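Local coordinates for protein ulvan Lyase-PL25 (Pseudoalteromonas sp. PLSV, PDB 5UAM) that cleaves ulvan, the sulfated rhamnose- and uronic acid-containing cell-wall polysaccharide of green seaweeds, as a beta-propeller lyase of polysaccharide lyase family 25, at residues A[156-161]-A[189-194]; A[209-212]-A[217-220]; A[295-300]-A[338-343]; A[377-380]-A[385-388]. One frame throughout, in Å; residues are numbered along the deposited sequence. Where two conformers were deposited one is given.

Contact 1: residues A[156-161]-A[189-194]; sequences NNITPF and VYQKSV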
# COMPACT_ATOMS: atom_id res chain seq x y z
N ASN A 156 -12.42 -16.08 5.62
CA ASN A 156 -13.23 -15.04 5.01
C ASN A 156 -14.29 -14.50 5.94
O ASN A 156 -15.49 -14.70 5.71
CB ASN A 156 -13.81 -15.66 3.75
CG ASN A 156 -12.73 -16.24 2.86
OD1 ASN A 156 -11.59 -15.76 2.88
ND2 ASN A 156 -13.06 -17.29 2.09
N ASN A 157 -13.84 -13.83 7.00
CA ASN A 157 -14.68 -13.33 8.09
C ASN A 157 -14.69 -11.80 8.14
O ASN A 157 -15.01 -11.19 9.18
CB ASN A 157 -14.20 -13.88 9.43
CG ASN A 157 -12.77 -13.48 9.74
OD1 ASN A 157 -12.10 -12.91 8.90
ND2 ASN A 157 -12.30 -13.78 10.93
N ILE A 158 -14.33 -11.18 7.03
CA ILE A 158 -14.39 -9.74 6.82
C ILE A 158 -15.40 -9.51 5.71
O ILE A 158 -15.79 -10.43 5.00
CB ILE A 158 -13.02 -9.16 6.43
CG1 ILE A 158 -12.45 -9.86 5.18
CG2 ILE A 158 -12.05 -9.34 7.61
CD1 ILE A 158 -11.14 -9.31 4.70
N THR A 159 -15.86 -8.26 5.56
CA THR A 159 -16.84 -8.03 4.51
C THR A 159 -16.23 -8.37 3.15
O THR A 159 -15.05 -8.07 2.89
CB THR A 159 -17.39 -6.60 4.51
OG1 THR A 159 -18.30 -6.49 3.41
CG2 THR A 159 -16.28 -5.54 4.37
N PRO A 160 -16.99 -8.97 2.23
CA PRO A 160 -16.45 -9.20 0.89
C PRO A 160 -16.27 -7.92 0.10
O PRO A 160 -15.54 -7.92 -0.90
CB PRO A 160 -17.50 -10.09 0.23
CG PRO A 160 -18.77 -9.79 0.99
CD PRO A 160 -18.33 -9.56 2.40
N PHE A 161 -16.93 -6.84 0.51
CA PHE A 161 -16.89 -5.57 -0.22
C PHE A 161 -15.67 -4.80 0.27
O PHE A 161 -15.75 -3.91 1.13
CB PHE A 161 -18.16 -4.77 0.03
CG PHE A 161 -19.40 -5.51 -0.30
CD1 PHE A 161 -19.67 -5.87 -1.60
CD2 PHE A 161 -20.30 -5.87 0.69
CE1 PHE A 161 -20.80 -6.57 -1.92
CE2 PHE A 161 -21.43 -6.58 0.39
CZ PHE A 161 -21.69 -6.93 -0.92
N VAL A 189 -13.18 2.38 5.61
CA VAL A 189 -13.58 1.83 6.89
C VAL A 189 -12.40 1.11 7.52
O VAL A 189 -11.39 0.80 6.87
CB VAL A 189 -14.73 0.81 6.74
CG1 VAL A 189 -15.93 1.42 6.02
CG2 VAL A 189 -14.24 -0.43 6.00
N TYR A 190 -12.57 0.76 8.78
CA TYR A 190 -11.79 -0.32 9.37
C TYR A 190 -12.71 -1.35 10.00
O TYR A 190 -13.85 -1.07 10.36
CB TYR A 190 -10.78 0.19 10.41
CG TYR A 190 -11.39 0.79 11.66
CD1 TYR A 190 -11.80 -0.00 12.72
CD2 TYR A 190 -11.54 2.17 11.80
CE1 TYR A 190 -12.34 0.55 13.87
CE2 TYR A 190 -12.07 2.72 12.95
CZ TYR A 190 -12.48 1.91 14.00
OH TYR A 190 -13.01 2.49 15.13
N GLN A 191 -12.18 -2.58 10.09
CA GLN A 191 -12.76 -3.61 10.94
C GLN A 191 -11.74 -4.01 11.99
O GLN A 191 -10.56 -4.20 11.68
CB GLN A 191 -13.21 -4.84 10.15
CG GLN A 191 -14.42 -4.59 9.26
CD GLN A 191 -14.99 -5.84 8.68
OE1 GLN A 191 -14.73 -6.19 7.51
NE2 GLN A 191 -15.78 -6.53 9.47
N LYS A 192 -12.22 -4.12 13.23
CA LYS A 192 -11.39 -4.36 14.40
C LYS A 192 -11.62 -5.77 14.93
O LYS A 192 -12.77 -6.22 15.07
CB LYS A 192 -11.73 -3.34 15.50
CG LYS A 192 -10.96 -3.51 16.81
CD LYS A 192 -11.43 -2.51 17.86
CE LYS A 192 -10.70 -2.73 19.15
NZ LYS A 192 -11.15 -1.77 20.19
N SER A 193 -10.53 -6.46 15.28
CA SER A 193 -10.61 -7.77 15.92
C SER A 193 -9.79 -7.74 17.20
O SER A 193 -8.64 -7.30 17.19
CB SER A 193 -10.07 -8.89 15.01
OG SER A 193 -9.93 -10.09 15.75
N VAL A 194 -10.37 -8.26 18.28
CA VAL A 194 -9.69 -8.41 19.56
C VAL A 194 -9.35 -9.86 19.89
O VAL A 194 -8.85 -10.14 21.00
CB VAL A 194 -10.48 -7.74 20.71
CG1 VAL A 194 -10.70 -6.25 20.40
CG2 VAL A 194 -11.80 -8.44 20.97
O HOH W 1 -17.12 -9.14 8.94
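Q191 reaches out from strand 189-193 and lays its amide against the backbone of the loop at I158 and T159. The loop follows the last strand of one four-stranded propeller sheet, 152-154, and leads to strand 165-169 of the next, while Q191 belongs to that next sheet, so the contact ties neighbouring blades together. With CG set anti to its own carbonyl carbon (chi1 -69°) and the chain extended beyond it, the glutamine spans a backbone separation of 7.6 Å between the CA atoms of I158 and Q191. Its side chain runs at about a right angle to that of T159. OE1 of Q191 accepts from N of T159 at 3.1 Å, in the carbonyl plane and on a lone pair, and the bond is nearly straight, 172° at the hydrogen. The same oxygen touches carbon on two residues: CG2 of T159 lies 3.6 Å from OE1 of Q191, and CB of I158 comes equally near, the rest of the isoleucine leading off towards N138 and F200. On the other branch of the amide, NE2 of Q191 gives one hydrogen to the carbonyl of A201 and another to a water 3.0 Å from NE2, which in turn donates to the carbonyl O of N157. Within the loop, OG1 of T159 accepts from the backbone N of F161, an ST turn. Both branches of a buried amide are thus engaged, which fixes its flip and gives the N-H of T159 and, through the water, the carbonyl O of N157 a polar partner.

Contact 2: residues A[209-212]-A[217-220]; sequences HKRR and AVDS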
# COMPACT_ATOMS: atom_id res chain seq x y z
N HIS A 209 -18.09 8.83 1.49
CA HIS A 209 -18.48 9.10 0.11
C HIS A 209 -19.90 9.63 0.09
O HIS A 209 -20.74 9.25 0.91
CB HIS A 209 -18.39 7.83 -0.76
CG HIS A 209 -19.65 7.02 -0.79
ND1 HIS A 209 -19.99 6.13 0.21
CD2 HIS A 209 -20.66 6.98 -1.69
CE1 HIS A 209 -21.15 5.57 -0.07
NE2 HIS A 209 -21.58 6.07 -1.22
N LYS A 210 -20.19 10.52 -0.86
CA LYS A 210 -21.50 11.14 -0.98
C LYS A 210 -21.52 12.01 -2.24
O LYS A 210 -20.46 12.34 -2.79
CB LYS A 210 -21.85 12.02 0.23
CG LYS A 210 -20.80 13.12 0.54
CD LYS A 210 -21.31 14.03 1.66
CE LYS A 210 -20.25 14.99 2.16
NZ LYS A 210 -19.82 15.94 1.10
N ARG A 211 -22.72 12.35 -2.69
CA ARG A 211 -22.86 13.23 -3.83
C ARG A 211 -22.37 14.62 -3.46
O ARG A 211 -22.66 15.13 -2.37
CB ARG A 211 -24.32 13.37 -4.27
CG ARG A 211 -25.04 12.08 -4.65
CD ARG A 211 -24.66 11.55 -6.02
NE ARG A 211 -24.52 12.58 -7.04
CZ ARG A 211 -24.12 12.35 -8.29
NH1 ARG A 211 -23.85 11.11 -8.69
NH2 ARG A 211 -24.01 13.35 -9.15
N ARG A 212 -21.67 15.25 -4.39
CA ARG A 212 -21.42 16.68 -4.29
C ARG A 212 -22.66 17.48 -4.67
O ARG A 212 -23.47 17.06 -5.51
CB ARG A 212 -20.27 17.07 -5.20
CG ARG A 212 -19.01 16.43 -4.73
CD ARG A 212 -17.85 16.87 -5.49
NE ARG A 212 -17.61 18.31 -5.39
CZ ARG A 212 -16.40 18.85 -5.34
NH1 ARG A 212 -15.32 18.08 -5.34
NH2 ARG A 212 -16.27 20.17 -5.30
N ALA A 217 -20.59 14.86 -9.49
CA ALA A 217 -19.54 13.95 -9.07
C ALA A 217 -19.82 13.50 -7.65
O ALA A 217 -20.68 14.06 -6.95
CB ALA A 217 -18.16 14.61 -9.16
N VAL A 218 -19.08 12.49 -7.22
CA VAL A 218 -19.21 11.90 -5.89
C VAL A 218 -17.86 12.04 -5.19
O VAL A 218 -16.81 11.86 -5.81
CB VAL A 218 -19.63 10.42 -5.99
CG1 VAL A 218 -19.57 9.71 -4.64
CG2 VAL A 218 -21.02 10.32 -6.59
N ASP A 219 -17.90 12.39 -3.90
CA ASP A 219 -16.68 12.39 -3.10
C ASP A 219 -16.17 10.96 -2.97
O ASP A 219 -16.92 10.05 -2.59
CB ASP A 219 -16.95 12.92 -1.69
CG ASP A 219 -17.31 14.40 -1.63
OD1 ASP A 219 -16.98 15.20 -2.54
OD2 ASP A 219 -17.93 14.76 -0.60
N SER A 220 -14.89 10.77 -3.25
CA SER A 220 -14.23 9.47 -3.20
C SER A 220 -12.81 9.70 -2.70
O SER A 220 -12.30 10.82 -2.75
CB SER A 220 -14.25 8.87 -4.61
OG SER A 220 -13.73 7.56 -4.67
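K210 and D219 lie side by side across a beta hairpin of the propeller, strands 204-211 and 217-227, their side chains on the same face of the sheet. D219 leaves its strand with CB 3.7 Å from the carbonyl O of K210, the oxygen that also accepts the backbone N-H of D219 at 2.8 Å from N. CG then stands anti to the aspartate's carbonyl carbon (chi1 -67°), and the carboxylate divides its work. OD2 of D219 forms a salt bridge with NZ of K210 at 2.8 Å, met nearly along the C-O axis; the lysine bends only at its last torsion to arrive there, and E288 is its second acid. OD1 of D219 rests 3.2 Å from CG of R212 and also bonds to Y239 OH and to R287, the latter a salt bridge. The R212 guanidinium turns instead to D214 and Y239. An alanine in place of D219 would probably leave K210 and R287 each short of a countercharge and the Y239 hydroxyl without this acceptor. On the other face V218, whose side chain is about 4 Å from that of the zinc ligand C242, meets R211, whose side chain crosses it at about a right angle: NH1 of R211, an arginine also paired with D244, lies 3.6 Å from CG2 of V218.

Contact 3: residues A[295-300]-A[338-343]; sequences MAMRTG and RHVRWN. With EDO (1,2-ethanediol), chain L.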
# COMPACT_ATOMS: atom_id res chain seq x y z
N MET A 295 -6.37 18.99 5.68
CA MET A 295 -5.52 19.22 4.51
C MET A 295 -4.07 19.39 4.93
O MET A 295 -3.76 20.16 5.85
CB MET A 295 -5.98 20.48 3.77
CG MET A 295 -5.15 20.84 2.55
SD MET A 295 -5.37 19.66 1.23
CE MET A 295 -7.04 20.05 0.67
N ALA A 296 -3.17 18.69 4.25
CA ALA A 296 -1.74 18.83 4.46
C ALA A 296 -1.04 19.56 3.34
O ALA A 296 -0.20 20.41 3.61
CB ALA A 296 -1.10 17.45 4.64
N MET A 297 -1.36 19.28 2.08
CA MET A 297 -0.78 20.04 0.98
C MET A 297 -1.71 19.98 -0.22
O MET A 297 -2.05 18.88 -0.69
CB MET A 297 0.59 19.46 0.62
CG MET A 297 1.36 20.34 -0.36
SD MET A 297 1.75 21.98 0.32
CE MET A 297 2.85 21.60 1.69
N ARG A 298 -2.10 21.14 -0.72
CA ARG A 298 -2.84 21.22 -1.96
C ARG A 298 -1.88 21.02 -3.12
O ARG A 298 -0.71 21.41 -3.04
CB ARG A 298 -3.56 22.57 -2.07
CG ARG A 298 -4.75 22.64 -1.11
CD ARG A 298 -5.59 23.94 -1.20
NE ARG A 298 -6.82 23.73 -0.43
CZ ARG A 298 -6.95 23.96 0.88
NH1 ARG A 298 -5.93 24.44 1.59
NH2 ARG A 298 -8.11 23.70 1.49
N THR A 299 -2.37 20.39 -4.18
CA THR A 299 -1.54 20.12 -5.35
C THR A 299 -2.00 20.89 -6.58
O THR A 299 -1.57 20.60 -7.70
CB THR A 299 -1.46 18.62 -5.65
OG1 THR A 299 -2.77 18.11 -5.96
CG2 THR A 299 -0.87 17.88 -4.49
N GLY A 300 -2.86 21.88 -6.39
CA GLY A 300 -3.32 22.68 -7.51
C GLY A 300 -4.04 21.81 -8.52
O GLY A 300 -4.90 20.99 -8.18
N ARG A 338 6.69 13.33 -4.18
CA ARG A 338 7.07 14.57 -3.51
C ARG A 338 6.94 14.39 -2.01
O ARG A 338 6.17 13.55 -1.53
CB ARG A 338 6.16 15.72 -3.95
CG ARG A 338 6.18 15.96 -5.45
CD ARG A 338 4.84 15.71 -6.10
NE ARG A 338 4.97 15.76 -7.55
CZ ARG A 338 4.98 16.86 -8.28
NH1 ARG A 338 4.86 18.06 -7.71
NH2 ARG A 338 5.12 16.80 -9.60
N HIS A 339 7.71 15.18 -1.25
CA HIS A 339 7.77 15.03 0.20
C HIS A 339 7.13 16.24 0.88
O HIS A 339 7.45 17.39 0.52
CB HIS A 339 9.21 14.88 0.69
CG HIS A 339 9.28 14.38 2.09
ND1 HIS A 339 9.02 13.07 2.40
CD2 HIS A 339 9.46 15.02 3.26
CE1 HIS A 339 9.09 12.91 3.70
NE2 HIS A 339 9.36 14.08 4.25
N VAL A 340 6.27 15.97 1.87
CA VAL A 340 5.56 16.99 2.63
C VAL A 340 5.76 16.67 4.11
O VAL A 340 5.84 15.51 4.49
CB VAL A 340 4.05 16.92 2.28
CG1 VAL A 340 3.20 17.73 3.26
CG2 VAL A 340 3.84 17.37 0.84
N ARG A 341 5.87 17.71 4.95
CA ARG A 341 5.97 17.45 6.38
C ARG A 341 5.38 18.58 7.20
O ARG A 341 5.29 19.73 6.75
CB ARG A 341 7.41 17.20 6.83
CG ARG A 341 8.30 18.42 6.73
CD ARG A 341 9.75 18.09 7.06
NE ARG A 341 10.58 19.27 6.99
CZ ARG A 341 10.84 20.08 8.02
NH1 ARG A 341 10.34 19.82 9.22
NH2 ARG A 341 11.62 21.15 7.85
N TRP A 342 5.00 18.23 8.42
CA TRP A 342 4.55 19.18 9.43
C TRP A 342 5.75 19.62 10.25
O TRP A 342 6.44 18.78 10.83
CB TRP A 342 3.54 18.48 10.32
CG TRP A 342 3.02 19.30 11.47
CD1 TRP A 342 3.32 19.15 12.80
CD2 TRP A 342 2.09 20.38 11.40
NE1 TRP A 342 2.65 20.09 13.55
CE2 TRP A 342 1.87 20.85 12.72
CE3 TRP A 342 1.40 21.00 10.35
CZ2 TRP A 342 1.00 21.90 13.00
CZ3 TRP A 342 0.55 22.03 10.63
CH2 TRP A 342 0.34 22.48 11.95
N ASN A 343 6.02 20.92 10.30
CA ASN A 343 7.22 21.40 10.96
C ASN A 343 6.97 21.80 12.40
O ASN A 343 7.87 22.36 13.04
CB ASN A 343 7.86 22.55 10.19
CG ASN A 343 7.07 23.83 10.27
OD1 ASN A 343 6.11 23.98 11.04
ND2 ASN A 343 7.48 24.80 9.46
C1 EDO L . -6.08 22.53 6.84
O1 EDO L . -4.66 22.64 6.60
C2 EDO L . -6.81 23.77 6.37
O2 EDO L . -6.78 23.82 4.94
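A classic beta bulge on the short strand 295-297, where A296 and M297 both face V261 of strand 258-267, meets strand 338-342 of a neighbouring four-stranded propeller sheet. The two segments meet mainly through the side chains of M297 and V340, with CA atoms of M297 and V340 still 7.2 Å apart. V340 presents both methyls. CG2 of V340 lies 3.9 Å from CB of M297 and 4.1 Å from its CG, while CG1 of V340 faces the same CB and, at 4.2 Å, the methyl CE of M297. The methionine can offer both its root and its tip because its chain folds back: CG is anti to the backbone N (chi1 -170°), then the chain bends at chi2 and again at chi3. The two side chains cross obliquely. A296 adds a looser touch, its carbonyl O 4.3 Å from CG1 of V340, and its own methyl packs on I319 and W347, while V340 leans on I321. Beside the contact, an ethanediol probably left from crystallisation donates from O1 to the carbonyl O of M295. With the contact almost wholly carbon against carbon, shape and the burial of apolar surface join the two sheets here, with no hydrogen bond between the segments.

Contact 4: residues A[377-380]-A[385-388]; sequences TTYN and AVLS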
# COMPACT_ATOMS: atom_id res chain seq x y z
N THR A 377 13.45 4.50 -3.63
CA THR A 377 12.53 4.89 -4.68
C THR A 377 12.88 4.22 -6.00
O THR A 377 14.06 4.02 -6.31
CB THR A 377 12.47 6.43 -4.81
OG1 THR A 377 11.78 6.82 -6.00
CG2 THR A 377 13.81 6.99 -4.84
N THR A 378 11.86 3.86 -6.75
CA THR A 378 12.08 3.34 -8.09
C THR A 378 11.68 4.36 -9.14
O THR A 378 10.69 5.09 -9.00
CB THR A 378 11.40 1.98 -8.33
OG1 THR A 378 11.76 1.50 -9.63
CG2 THR A 378 9.91 2.08 -8.29
N TYR A 379 12.46 4.39 -10.22
CA TYR A 379 12.25 5.26 -11.36
C TYR A 379 12.88 4.55 -12.54
O TYR A 379 13.57 3.54 -12.38
CB TYR A 379 12.86 6.64 -11.09
CG TYR A 379 14.37 6.67 -10.99
CD1 TYR A 379 15.04 6.37 -9.81
CD2 TYR A 379 15.13 7.01 -12.09
CE1 TYR A 379 16.43 6.42 -9.75
CE2 TYR A 379 16.51 7.05 -12.04
CZ TYR A 379 17.16 6.76 -10.87
OH TYR A 379 18.54 6.80 -10.83
N ASN A 380 12.62 5.03 -13.75
CA ASN A 380 13.27 4.47 -14.92
C ASN A 380 14.24 5.48 -15.52
O ASN A 380 14.01 6.69 -15.48
CB ASN A 380 12.27 3.93 -15.96
CG ASN A 380 11.86 2.46 -15.68
OD1 ASN A 380 11.61 2.09 -14.52
ND2 ASN A 380 11.80 1.64 -16.73
N ALA A 385 15.08 -0.14 -15.23
CA ALA A 385 14.46 0.05 -13.93
C ALA A 385 15.53 0.27 -12.88
O ALA A 385 16.51 -0.48 -12.83
CB ALA A 385 13.66 -1.20 -13.58
N VAL A 386 15.35 1.28 -12.04
CA VAL A 386 16.32 1.61 -10.99
C VAL A 386 15.59 1.63 -9.65
O VAL A 386 14.46 2.13 -9.56
CB VAL A 386 17.00 2.98 -11.25
CG1 VAL A 386 18.09 3.22 -10.23
CG2 VAL A 386 17.56 3.06 -12.69
N LEU A 387 16.23 1.09 -8.62
CA LEU A 387 15.77 1.21 -7.24
C LEU A 387 16.95 1.71 -6.43
O LEU A 387 17.98 1.02 -6.33
CB LEU A 387 15.26 -0.13 -6.68
CG LEU A 387 14.72 -0.10 -5.25
CD1 LEU A 387 13.46 0.73 -5.19
CD2 LEU A 387 14.41 -1.48 -4.78
N SER A 388 16.86 2.94 -5.90
CA SER A 388 18.01 3.53 -5.24
C SER A 388 17.56 4.38 -4.05
O SER A 388 16.40 4.78 -3.95
CB SER A 388 18.83 4.37 -6.21
OG SER A 388 18.06 5.43 -6.74
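T377 to N380 and A385 to S388 are the facing arms of a beta hairpin, strands 373-381 and 384-392, the central pair of one four-stranded antiparallel propeller sheet. Their local axes run 154° apart.

Backbone hydrogen bonds set the register. T377 and S388 form one hydrogen-bonded pair, exchanging N-H and C=O in both directions, with N of T377 3.0 Å from O of S388. Y379 and V386 form the next, with V386 N 2.9 Å from Y379 O.

A side-chain bond joins this ladder. OG1 of T378, held anti to its backbone N (chi1 -175°), donates to the carbonyl O of V386 at 2.8 Å, from above the carbonyl plane. The N-H of Y379 reaches the same oxygen from the opposite face, so two donors grip it.

Carbon contacts lie on both faces of the sheet. Y379 swings its ring over V386: CB of V386 stands 4.0 Å from the ring centroid, 19° off the normal, a CH-pi contact, and CG1 of V386 is 3.6 Å from CE1 of Y379. On the other face, in a looser touch, CD1 of L387 lies 4.0 Å from CB of T378, and the leucine packs on F413, M428 and V430 of the adjoining sheet. A serine in place of Y379 would probably uncover V386 and leave E401 without one of its two hydroxyl partners.

The remaining polar contacts gather at E401. Y379 OH and S388 OG both hydrogen-bond to its OE2, and OG of S388 lies at the edge of the tyrosine ring, in its plane, 3.6 Å from CE1 of Y379.

The four contacts follow one another along the chain and none touches another. Contacts 1 and 2 belong to successive strands of one sheet, their nearest atoms about 9 Å apart; contact 3 reaches that sheet through strand 295-297, about 10 Å from contact 2 at the nearest atoms. Contact 4 lies on another blade, across the chain's centre from contact 1. Contact 2 lies near the zinc: the V218 side chain is about 7 Å from the ion bound by H184, H240, C242 and H254. In contact 4 the T378 side chain is about 8 Å from a potassium ion. Side chain to side chain, I158 of contact 1 is about 11 Å from Y164, the probable proton acceptor.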